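Local coordinates for putative gdp-fucose protein o-fucosyltransferase 1 (Caenorhabditis elegans, PDB 3ZY2) that belongs to the protein O-fucosyltransferase family of the GT-B clan and binds guanosine-5'-diphosphate, at residues A[6-16]-A[37-47]; A[322-330]-A[344-355]. All coordinates share one frame; numbering follows the deposited sequence.

Contact 1: A[6-16]-A[37-47]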
loop_
_atom_site.group_PDB
_atom_site.type_symbol
_atom_site.label_atom_id
_atom_site.label_comp_id
_atom_site.label_asym_id
_atom_site.label_seq_id
_atom_site.Cartn_x
_atom_site.Cartn_y
_atom_site.Cartn_z
ATOM N N ASP A 6 13.902 6.629 25.824
ATOM C CA ASP A 6 14.881 6.290 24.794
ATOM C C ASP A 6 15.190 7.505 23.900
ATOM O O ASP A 6 14.320 7.985 23.165
ATOM C CB ASP A 6 14.364 5.097 23.963
ATOM C CG ASP A 6 15.398 4.551 22.977
ATOM O OD1 ASP A 6 16.449 5.198 22.728
ATOM O OD2 ASP A 6 15.148 3.455 22.429
ATOM N N PRO A 7 16.443 8.009 23.967
ATOM C CA PRO A 7 16.837 9.156 23.143
ATOM C C PRO A 7 16.680 8.910 21.646
ATOM O O PRO A 7 16.513 9.869 20.889
ATOM C CB PRO A 7 18.322 9.365 23.472
ATOM C CG PRO A 7 18.751 8.198 24.283
ATOM C CD PRO A 7 17.542 7.499 24.808
ATOM N N ASN A 8 16.751 7.644 21.227
ATOM C CA ASN A 8 16.552 7.286 19.819
ATOM C C ASN A 8 15.087 7.273 19.396
ATOM O O ASN A 8 14.781 7.262 18.210
ATOM C CB ASN A 8 17.159 5.917 19.502
ATOM C CG ASN A 8 18.684 5.920 19.510
ATOM O OD1 ASN A 8 19.305 4.874 19.323
ATOM N ND2 ASN A 8 19.294 7.091 19.725
ATOM N N GLY A 9 14.184 7.248 20.368
ATOM C CA GLY A 9 12.764 7.287 20.051
ATOM C C GLY A 9 12.100 5.925 20.014
ATOM O O GLY A 9 12.683 4.908 20.447
ATOM N N TYR A 10 10.879 5.926 19.490
ATOM C CA TYR A 10 9.968 4.771 19.560
ATOM C C TYR A 10 9.348 4.419 18.223
ATOM O O TYR A 10 9.257 5.248 17.311
ATOM C CB TYR A 10 8.830 5.049 20.561
ATOM C CG TYR A 10 9.357 5.246 21.948
ATOM C CD1 TYR A 10 9.845 6.502 22.358
ATOM C CD2 TYR A 10 9.421 4.183 22.850
ATOM C CE1 TYR A 10 10.365 6.679 23.630
ATOM C CE2 TYR A 10 9.941 4.362 24.116
ATOM C CZ TYR A 10 10.409 5.608 24.497
ATOM O OH TYR A 10 10.913 5.739 25.765
ATOM N N ILE A 11 8.905 3.170 18.124
ATOM C CA ILE A 11 8.052 2.715 17.034
ATOM C C ILE A 11 6.782 2.163 17.650
ATOM O O ILE A 11 6.859 1.382 18.596
ATOM C CB ILE A 11 8.735 1.605 16.197
ATOM C CG1 ILE A 11 9.906 2.164 15.399
ATOM C CG2 ILE A 11 7.744 0.914 15.249
ATOM C CD1 ILE A 11 10.911 1.085 15.015
ATOM N N VAL A 12 5.638 2.552 17.104
ATOM C CA VAL A 12 4.337 1.990 17.522
ATOM C C VAL A 12 3.572 1.632 16.261
ATOM O O VAL A 12 3.697 2.322 15.235
ATOM C CB VAL A 12 3.538 2.957 18.454
ATOM C CG1 VAL A 12 3.205 4.292 17.764
ATOM C CG2 VAL A 12 2.271 2.267 18.990
ATOM N N PHE A 13 2.832 0.530 16.301
ATOM C CA PHE A 13 2.127 0.071 15.097
ATOM C C PHE A 13 0.889 -0.713 15.446
ATOM O O PHE A 13 0.758 -1.234 16.576
ATOM C CB PHE A 13 3.053 -0.778 14.186
ATOM C CG PHE A 13 3.211 -2.207 14.649
ATOM C CD1 PHE A 13 4.006 -2.513 15.749
ATOM C CD2 PHE A 13 2.527 -3.237 13.978
ATOM C CE1 PHE A 13 4.123 -3.842 16.194
ATOM C CE2 PHE A 13 2.632 -4.576 14.423
ATOM C CZ PHE A 13 3.433 -4.862 15.523
ATOM N N CYS A 14 -0.005 -0.793 14.465
ATOM C CA CYS A 14 -1.167 -1.671 14.512
ATOM C C CYS A 14 -0.889 -2.952 13.735
ATOM O O CYS A 14 -0.524 -2.867 12.549
ATOM C CB CYS A 14 -2.388 -1.003 13.891
ATOM S SG CYS A 14 -3.832 -2.094 14.008
ATOM N N PRO A 15 -1.098 -4.131 14.372
ATOM C CA PRO A 15 -1.078 -5.375 13.612
ATOM C C PRO A 15 -2.447 -5.496 12.958
ATOM O O PRO A 15 -3.296 -6.282 13.386
ATOM C CB PRO A 15 -0.870 -6.458 14.682
ATOM C CG PRO A 15 -1.360 -5.867 15.948
ATOM C CD PRO A 15 -1.461 -4.354 15.790
ATOM N N CYS A 16 -2.648 -4.684 11.929
ATOM C CA CYS A 16 -3.994 -4.388 11.452
ATOM C C CYS A 16 -4.432 -5.254 10.290
ATOM O O CYS A 16 -5.450 -4.976 9.660
ATOM C CB CYS A 16 -4.093 -2.900 11.077
ATOM S SG CYS A 16 -4.870 -1.821 12.324
ATOM N N LEU A 37 16.565 -0.369 13.384
ATOM C CA LEU A 37 16.478 1.092 13.511
ATOM C C LEU A 37 17.001 1.645 14.841
ATOM O O LEU A 37 17.147 2.871 14.999
ATOM C CB LEU A 37 15.055 1.603 13.281
ATOM C CG LEU A 37 14.557 1.841 11.859
ATOM C CD1 LEU A 37 13.321 2.740 11.862
ATOM C CD2 LEU A 37 15.647 2.432 10.997
ATOM N N ASP A 38 17.273 0.741 15.781
ATOM C CA ASP A 38 17.662 1.075 17.150
ATOM C C ASP A 38 16.672 2.011 17.852
ATOM O O ASP A 38 17.056 2.941 18.555
ATOM C CB ASP A 38 19.108 1.595 17.225
ATOM C CG ASP A 38 19.735 1.369 18.591
ATOM O OD1 ASP A 38 19.195 0.565 19.389
ATOM O OD2 ASP A 38 20.783 2.001 18.870
ATOM N N ARG A 39 15.385 1.722 17.678
ATOM C CA ARG A 39 14.328 2.411 18.389
ATOM C C ARG A 39 13.628 1.382 19.271
ATOM O O ARG A 39 13.548 0.198 18.916
ATOM C CB ARG A 39 13.305 2.990 17.413
ATOM C CG ARG A 39 13.754 4.314 16.779
ATOM C CD ARG A 39 12.684 4.833 15.845
ATOM N NE ARG A 39 13.073 6.121 15.254
ATOM C CZ ARG A 39 12.570 7.302 15.608
ATOM N NH1 ARG A 39 11.621 7.399 16.528
ATOM N NH2 ARG A 39 12.990 8.400 14.997
ATOM N N THR A 40 13.117 1.846 20.400
ATOM C CA THR A 40 12.318 0.995 21.281
ATOM C C THR A 40 10.971 0.704 20.631
ATOM O O THR A 40 10.319 1.615 20.113
ATOM C CB THR A 40 12.102 1.666 22.641
ATOM O OG1 THR A 40 13.364 1.811 23.287
ATOM C CG2 THR A 40 11.227 0.793 23.543
ATOM N N LEU A 41 10.569 -0.576 20.644
ATOM C CA LEU A 41 9.281 -0.984 20.093
ATOM C C LEU A 41 8.210 -0.975 21.161
ATOM O O LEU A 41 8.351 -1.637 22.197
ATOM C CB LEU A 41 9.363 -2.375 19.469
ATOM C CG LEU A 41 8.061 -2.867 18.827
ATOM C CD1 LEU A 41 7.657 -1.947 17.659
ATOM C CD2 LEU A 41 8.209 -4.328 18.378
ATOM N N VAL A 42 7.128 -0.239 20.902
ATOM C CA VAL A 42 5.933 -0.330 21.718
ATOM C C VAL A 42 5.239 -1.644 21.372
ATOM O O VAL A 42 4.929 -1.903 20.208
ATOM C CB VAL A 42 4.954 0.855 21.489
ATOM C CG1 VAL A 42 3.719 0.731 22.410
ATOM C CG2 VAL A 42 5.683 2.218 21.682
ATOM N N LEU A 43 5.037 -2.485 22.383
ATOM C CA LEU A 43 4.460 -3.800 22.130
ATOM C C LEU A 43 2.993 -3.622 21.700
ATOM O O LEU A 43 2.226 -2.885 22.334
ATOM C CB LEU A 43 4.610 -4.683 23.372
ATOM C CG LEU A 43 6.059 -5.045 23.713
ATOM C CD1 LEU A 43 6.162 -5.529 25.163
ATOM C CD2 LEU A 43 6.589 -6.113 22.761
ATOM N N PRO A 44 2.587 -4.252 20.577
ATOM C CA PRO A 44 1.252 -4.012 20.045
ATOM C C PRO A 44 0.166 -4.643 20.899
ATOM O O PRO A 44 0.415 -5.652 21.576
ATOM C CB PRO A 44 1.291 -4.728 18.695
ATOM C CG PRO A 44 2.252 -5.861 18.897
ATOM C CD PRO A 44 3.329 -5.285 19.826
ATOM N N ASN A 45 -1.026 -4.060 20.884
ATOM C CA ASN A 45 -2.209 -4.828 21.272
ATOM C C ASN A 45 -2.508 -5.768 20.127
ATOM O O ASN A 45 -2.492 -5.365 18.937
ATOM C CB ASN A 45 -3.402 -3.916 21.477
ATOM C CG ASN A 45 -3.279 -3.059 22.723
ATOM O OD1 ASN A 45 -2.702 -3.474 23.755
ATOM N ND2 ASN A 45 -3.846 -1.863 22.648
ATOM N N PHE A 46 -2.739 -7.033 20.452
ATOM C CA PHE A 46 -3.280 -7.944 19.435
ATOM C C PHE A 46 -4.770 -7.756 19.277
ATOM O O PHE A 46 -5.384 -7.072 20.073
ATOM C CB PHE A 46 -2.909 -9.396 19.772
ATOM C CG PHE A 46 -1.428 -9.641 19.692
ATOM C CD1 PHE A 46 -0.835 -9.786 18.435
ATOM C CD2 PHE A 46 -0.634 -9.702 20.847
ATOM C CE1 PHE A 46 0.561 -10.008 18.304
ATOM C CE2 PHE A 46 0.783 -9.919 20.712
ATOM C CZ PHE A 46 1.349 -10.075 19.445
ATOM N N ILE A 47 -5.332 -8.330 18.228
ATOM C CA ILE A 47 -6.693 -8.014 17.853
ATOM C C ILE A 47 -7.499 -9.286 17.688
ATOM O O ILE A 47 -7.073 -10.213 17.006
ATOM C CB ILE A 47 -6.707 -7.183 16.552
ATOM C CG1 ILE A 47 -5.900 -5.882 16.732
ATOM C CG2 ILE A 47 -8.147 -6.820 16.184
ATOM C CD1 ILE A 47 -5.787 -5.011 15.490
HETATM O O HOH W 1 2.747 -1.120 18.713
#
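D6 OD2 is gripped by three groups: the T40 hydroxyl OG1 donates to it at 2.6 Å, meeting the lone pair of D6 OD2 that points away from OD1, and T40 N adds a weak bond. R73, from outside the pair, adds a salt bridge to the same oxygen. With CG anti to the backbone N (chi1 -173°), the D6 carboxylate swings over to the threonine, while its OD1 takes N8 N from above the carboxylate plane and closes an Asx turn. The loop then enters the sheet. T40 N bonds G9 O at 3.1 Å, I11 N reaches T40 O at 2.9 Å, and V42 N meets I11 O at 2.8 Å and nearly straight, 168° at the hydrogen. Farther on the two chains part, and a water bridges them, accepting from F13 N and donating to V42 O.

R39 lies across the start of the strand. N8 O sits over the centre of one guanidinium face, NH1 bonds Y10 O at 3.3 Å, and NH2 is held by Y166 O; the extended chain crosses I11 at about a right angle. On one face of the sheet the Y10 ring lies alongside T40, with CD2 3.7 Å from T40 CB; on the other, L41 CD1 packs against I11 CG2 at the same distance. Beyond the paired residues the F13 ring meets P44 obliquely, CZ 3.7 Å from CG, and I47 CD1 rests near C14 SG, whose disulfide to C16 spans the inverse gamma turn centred on P15. Strands 10-13 and 40-42 run parallel, 25° apart, joined through helix 20-37: a beta-alpha-beta unit within the six-stranded parallel sheet of one Rossmann-like half of a GT-B fold.

Contact 2: A[322-330]-A[344-355]; sequences MGRADLFVG and RDHAGQSPRPSA
A bend at chi3 (68°) turns the end of R344 back from its helix toward A325, and the backbone of F328 sets its CB against the arginine, 3.4 Å from R344 NE, while CG anti to the backbone N (chi1 168°) turns the ring so that its edge meets S354 OG. The guanidinium then points its end at one carbonyl: NH1 at 2.8 Å and NH2 at 2.9 Å both donate to A325 O, which lies close to the guanidinium plane, and both come in from the same face of the carbonyl. NH1 also has a weak bond to M322 O. On its other side the arginine holds its own segment, with NH2 donating to P353 O at 2.8 Å and NE adding weak bonds to P353 O and S354 OG. Above and below, the flat group lies between R352 CB and the backbone N of F328.

R352 follows with an extended chain, and its NH1 bonds G323 O at 3.2 Å, in the plane of its guanidinium. The strands meet beside this arginine pair. A355 N bonds F328 O at 2.8 Å, and G330 N returns to A355 O at 2.9 Å, so the parallel pairing of 327-330 with 354-355 is short but sound; F328 N to P353 O is weak. G330 N lies over one face of the F328 ring. L327 CD1 touches P353 CB at 4.0 Å, and helix 264-278 covers L327 and V329 with K274.

R344 thus ties the end of helix 315-324 and the turn after it to the chain entering the last strand. Its buried guanidinium is met by carbonyl oxygens and, weakly, by a serine hydroxyl, whose partly negative oxygens probably stabilise the positive charge and help fix the rotation of the group.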
loop_
_atom_site.group_PDB
_atom_site.type_symbol
_atom_site.label_atom_id
_atom_site.label_comp_id
_atom_site.label_asym_id
_atom_site.label_seq_id
_atom_site.Cartn_x
_atom_site.Cartn_y
_atom_site.Cartn_z
ATOM N N MET A 322 -0.020 -27.249 21.794
ATOM C CA MET A 322 0.601 -27.832 20.604
ATOM C C MET A 322 2.106 -27.630 20.631
ATOM O O MET A 322 2.849 -28.486 20.138
ATOM C CB MET A 322 -0.036 -27.252 19.327
ATOM C CG MET A 322 -1.530 -27.625 19.172
ATOM S SD MET A 322 -2.266 -27.226 17.559
ATOM C CE MET A 322 -2.543 -25.491 17.888
ATOM N N GLY A 323 2.576 -26.510 21.188
ATOM C CA GLY A 323 4.033 -26.271 21.279
ATOM C C GLY A 323 4.699 -27.250 22.236
ATOM O O GLY A 323 5.911 -27.541 22.094
ATOM N N ARG A 324 3.922 -27.788 23.184
ATOM C CA ARG A 324 4.432 -28.732 24.204
ATOM C C ARG A 324 4.297 -30.200 23.825
ATOM O O ARG A 324 4.811 -31.074 24.543
ATOM C CB ARG A 324 3.706 -28.505 25.536
ATOM C CG ARG A 324 4.031 -27.131 26.116
ATOM C CD ARG A 324 3.264 -26.850 27.419
ATOM N NE ARG A 324 3.882 -27.557 28.523
ATOM C CZ ARG A 324 4.882 -27.088 29.277
ATOM N NH1 ARG A 324 5.399 -25.876 29.081
ATOM N NH2 ARG A 324 5.374 -27.852 30.243
ATOM N N ALA A 325 3.651 -30.475 22.693
ATOM C CA ALA A 325 3.335 -31.848 22.276
ATOM C C ALA A 325 4.578 -32.664 21.979
ATOM O O ALA A 325 5.603 -32.112 21.623
ATOM C CB ALA A 325 2.426 -31.830 21.040
ATOM N N ASP A 326 4.467 -33.983 22.093
ATOM C CA ASP A 326 5.577 -34.839 21.668
ATOM C C ASP A 326 5.735 -34.804 20.165
ATOM O O ASP A 326 6.866 -34.836 19.681
ATOM C CB ASP A 326 5.380 -36.245 22.218
ATOM C CG ASP A 326 5.343 -36.256 23.745
ATOM O OD1 ASP A 326 4.262 -35.967 24.334
ATOM O OD2 ASP A 326 6.410 -36.517 24.375
ATOM N N LEU A 327 4.634 -34.719 19.433
ATOM C CA LEU A 327 4.643 -34.542 17.971
ATOM C C LEU A 327 3.483 -33.626 17.603
ATOM O O LEU A 327 2.387 -33.797 18.123
ATOM C CB LEU A 327 4.479 -35.875 17.236
ATOM C CG LEU A 327 4.393 -35.753 15.703
ATOM C CD1 LEU A 327 5.733 -35.263 15.126
ATOM C CD2 LEU A 327 3.985 -37.069 15.063
ATOM N N PHE A 328 3.742 -32.641 16.747
ATOM C CA PHE A 328 2.733 -31.728 16.223
ATOM C C PHE A 328 2.518 -32.051 14.752
ATOM O O PHE A 328 3.488 -32.182 14.013
ATOM C CB PHE A 328 3.225 -30.291 16.344
ATOM C CG PHE A 328 2.390 -29.273 15.571
ATOM C CD1 PHE A 328 1.017 -29.136 15.790
ATOM C CD2 PHE A 328 3.000 -28.436 14.648
ATOM C CE1 PHE A 328 0.297 -28.180 15.081
ATOM C CE2 PHE A 328 2.254 -27.485 13.937
ATOM C CZ PHE A 328 0.901 -27.348 14.169
ATOM N N VAL A 329 1.251 -32.218 14.360
ATOM C CA VAL A 329 0.884 -32.294 12.921
ATOM C C VAL A 329 0.027 -31.081 12.604
ATOM O O VAL A 329 -1.084 -30.942 13.132
ATOM C CB VAL A 329 0.138 -33.596 12.532
ATOM C CG1 VAL A 329 0.027 -33.706 10.991
ATOM C CG2 VAL A 329 0.849 -34.821 13.086
ATOM N N GLY A 330 0.550 -30.190 11.765
ATOM C CA GLY A 330 -0.164 -28.959 11.444
ATOM C C GLY A 330 -0.695 -28.874 10.037
ATOM O O GLY A 330 -0.589 -29.842 9.265
ATOM N N ARG A 344 8.169 -24.655 18.067
ATOM C CA ARG A 344 8.794 -25.974 18.198
ATOM C C ARG A 344 10.200 -25.989 17.627
ATOM O O ARG A 344 11.087 -26.652 18.169
ATOM C CB ARG A 344 7.928 -27.041 17.552
ATOM C CG ARG A 344 6.602 -27.193 18.302
ATOM C CD ARG A 344 5.724 -28.281 17.643
ATOM N NE ARG A 344 6.286 -29.644 17.796
ATOM C CZ ARG A 344 6.207 -30.363 18.913
ATOM N NH1 ARG A 344 5.583 -29.872 19.986
ATOM N NH2 ARG A 344 6.753 -31.584 18.966
ATOM N N ASP A 345 10.421 -25.223 16.570
ATOM C CA ASP A 345 11.758 -25.153 15.981
ATOM C C ASP A 345 12.751 -24.369 16.833
ATOM O O ASP A 345 13.945 -24.695 16.834
ATOM C CB ASP A 345 11.649 -24.455 14.641
ATOM C CG ASP A 345 11.109 -25.352 13.532
ATOM O OD1 ASP A 345 11.001 -26.592 13.705
ATOM O OD2 ASP A 345 10.846 -24.791 12.438
ATOM N N HIS A 346 12.284 -23.314 17.510
ATOM C CA HIS A 346 13.195 -22.278 18.025
ATOM C C HIS A 346 13.159 -21.951 19.503
ATOM O O HIS A 346 14.092 -21.313 19.987
ATOM C CB HIS A 346 12.995 -20.960 17.257
ATOM C CG HIS A 346 13.213 -21.092 15.779
ATOM N ND1 HIS A 346 14.462 -21.324 15.230
ATOM C CD2 HIS A 346 12.346 -21.023 14.741
ATOM C CE1 HIS A 346 14.340 -21.410 13.916
ATOM N NE2 HIS A 346 13.073 -21.228 13.594
ATOM N N ALA A 347 12.112 -22.356 20.224
ATOM C CA ALA A 347 11.994 -21.959 21.639
ATOM C C ALA A 347 13.110 -22.559 22.475
ATOM O O ALA A 347 13.616 -21.909 23.399
ATOM C CB ALA A 347 10.645 -22.335 22.220
ATOM N N GLY A 348 13.468 -23.789 22.139
ATOM C CA GLY A 348 14.525 -24.487 22.844
ATOM C C GLY A 348 15.809 -24.514 22.073
ATOM O O GLY A 348 15.966 -23.941 20.985
ATOM N N GLN A 349 16.756 -25.225 22.648
ATOM C CA GLN A 349 18.051 -25.318 22.083
ATOM C C GLN A 349 18.047 -26.211 20.848
ATOM O O GLN A 349 18.850 -26.017 19.946
ATOM C CB GLN A 349 18.978 -25.873 23.155
ATOM C CG GLN A 349 20.343 -25.459 23.009
ATOM C CD GLN A 349 21.221 -26.037 24.093
ATOM O OE1 GLN A 349 21.875 -25.306 24.850
ATOM N NE2 GLN A 349 21.271 -27.343 24.158
ATOM N N SER A 350 17.126 -27.178 20.830
ATOM C CA SER A 350 16.978 -28.148 19.748
ATOM C C SER A 350 15.519 -28.149 19.299
ATOM O O SER A 350 14.648 -27.874 20.111
ATOM C CB SER A 350 17.342 -29.557 20.231
ATOM O OG SER A 350 18.735 -29.686 20.410
ATOM N N PRO A 351 15.264 -28.423 18.000
ATOM C CA PRO A 351 13.845 -28.421 17.566
ATOM C C PRO A 351 13.090 -29.636 18.089
ATOM O O PRO A 351 13.660 -30.724 18.256
ATOM C CB PRO A 351 13.925 -28.486 16.040
ATOM C CG PRO A 351 15.320 -28.983 15.747
ATOM C CD PRO A 351 16.185 -28.449 16.850
ATOM N N ARG A 352 11.811 -29.422 18.363
ATOM C CA ARG A 352 10.885 -30.489 18.679
ATOM C C ARG A 352 10.188 -30.880 17.376
ATOM O O ARG A 352 9.893 -30.003 16.549
ATOM C CB ARG A 352 9.882 -29.986 19.712
ATOM C CG ARG A 352 10.442 -29.735 21.101
ATOM C CD ARG A 352 9.343 -29.220 22.106
ATOM N NE ARG A 352 9.914 -29.052 23.444
ATOM C CZ ARG A 352 9.315 -28.513 24.505
ATOM N NH1 ARG A 352 8.079 -28.041 24.436
ATOM N NH2 ARG A 352 9.986 -28.425 25.660
ATOM N N PRO A 353 9.911 -32.173 17.181
ATOM C CA PRO A 353 9.438 -32.596 15.862
ATOM C C PRO A 353 8.039 -32.158 15.460
ATOM O O PRO A 353 7.109 -32.139 16.279
ATOM C CB PRO A 353 9.493 -34.115 15.927
ATOM C CG PRO A 353 9.368 -34.431 17.349
ATOM C CD PRO A 353 10.082 -33.316 18.096
ATOM N N SER A 354 7.909 -31.834 14.181
ATOM C CA SER A 354 6.644 -31.463 13.600
ATOM C C SER A 354 6.472 -32.131 12.239
ATOM O O SER A 354 7.456 -32.567 11.604
ATOM C CB SER A 354 6.542 -29.946 13.430
ATOM O OG SER A 354 6.768 -29.272 14.676
ATOM N N ALA A 355 5.217 -32.213 11.824
ATOM C CA ALA A 355 4.839 -32.728 10.510
ATOM C C ALA A 355 3.631 -31.931 10.071
ATOM O O ALA A 355 3.073 -31.173 10.858
ATOM C CB ALA A 355 4.485 -34.212 10.587
#

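In the fold
Both contacts close a beta-alpha-beta unit, each pairing two neighbouring parallel strands, but in different sheets on opposite sides of the chain's centre; their centres lie about 29 Å apart and they do not touch. Contact 1 is the more buried, with strand 40-42 inside its six-stranded sheet, whereas contact 2 ends at 354-356, an outermost strand of the five-stranded sheet, and has exposed residues at R352 and P353. The chemistry differs accordingly: 6-16 with 37-47 combines an aspartate, a threonine and an arginine with broad apolar packing, while 322-330 with 344-355 adds arginines donating to backbone carbonyls to its strand pairing. The side chain of M322 comes within about 5 Å of a bound guanosine-5'-diphosphate, that of F46 only about 9 Å.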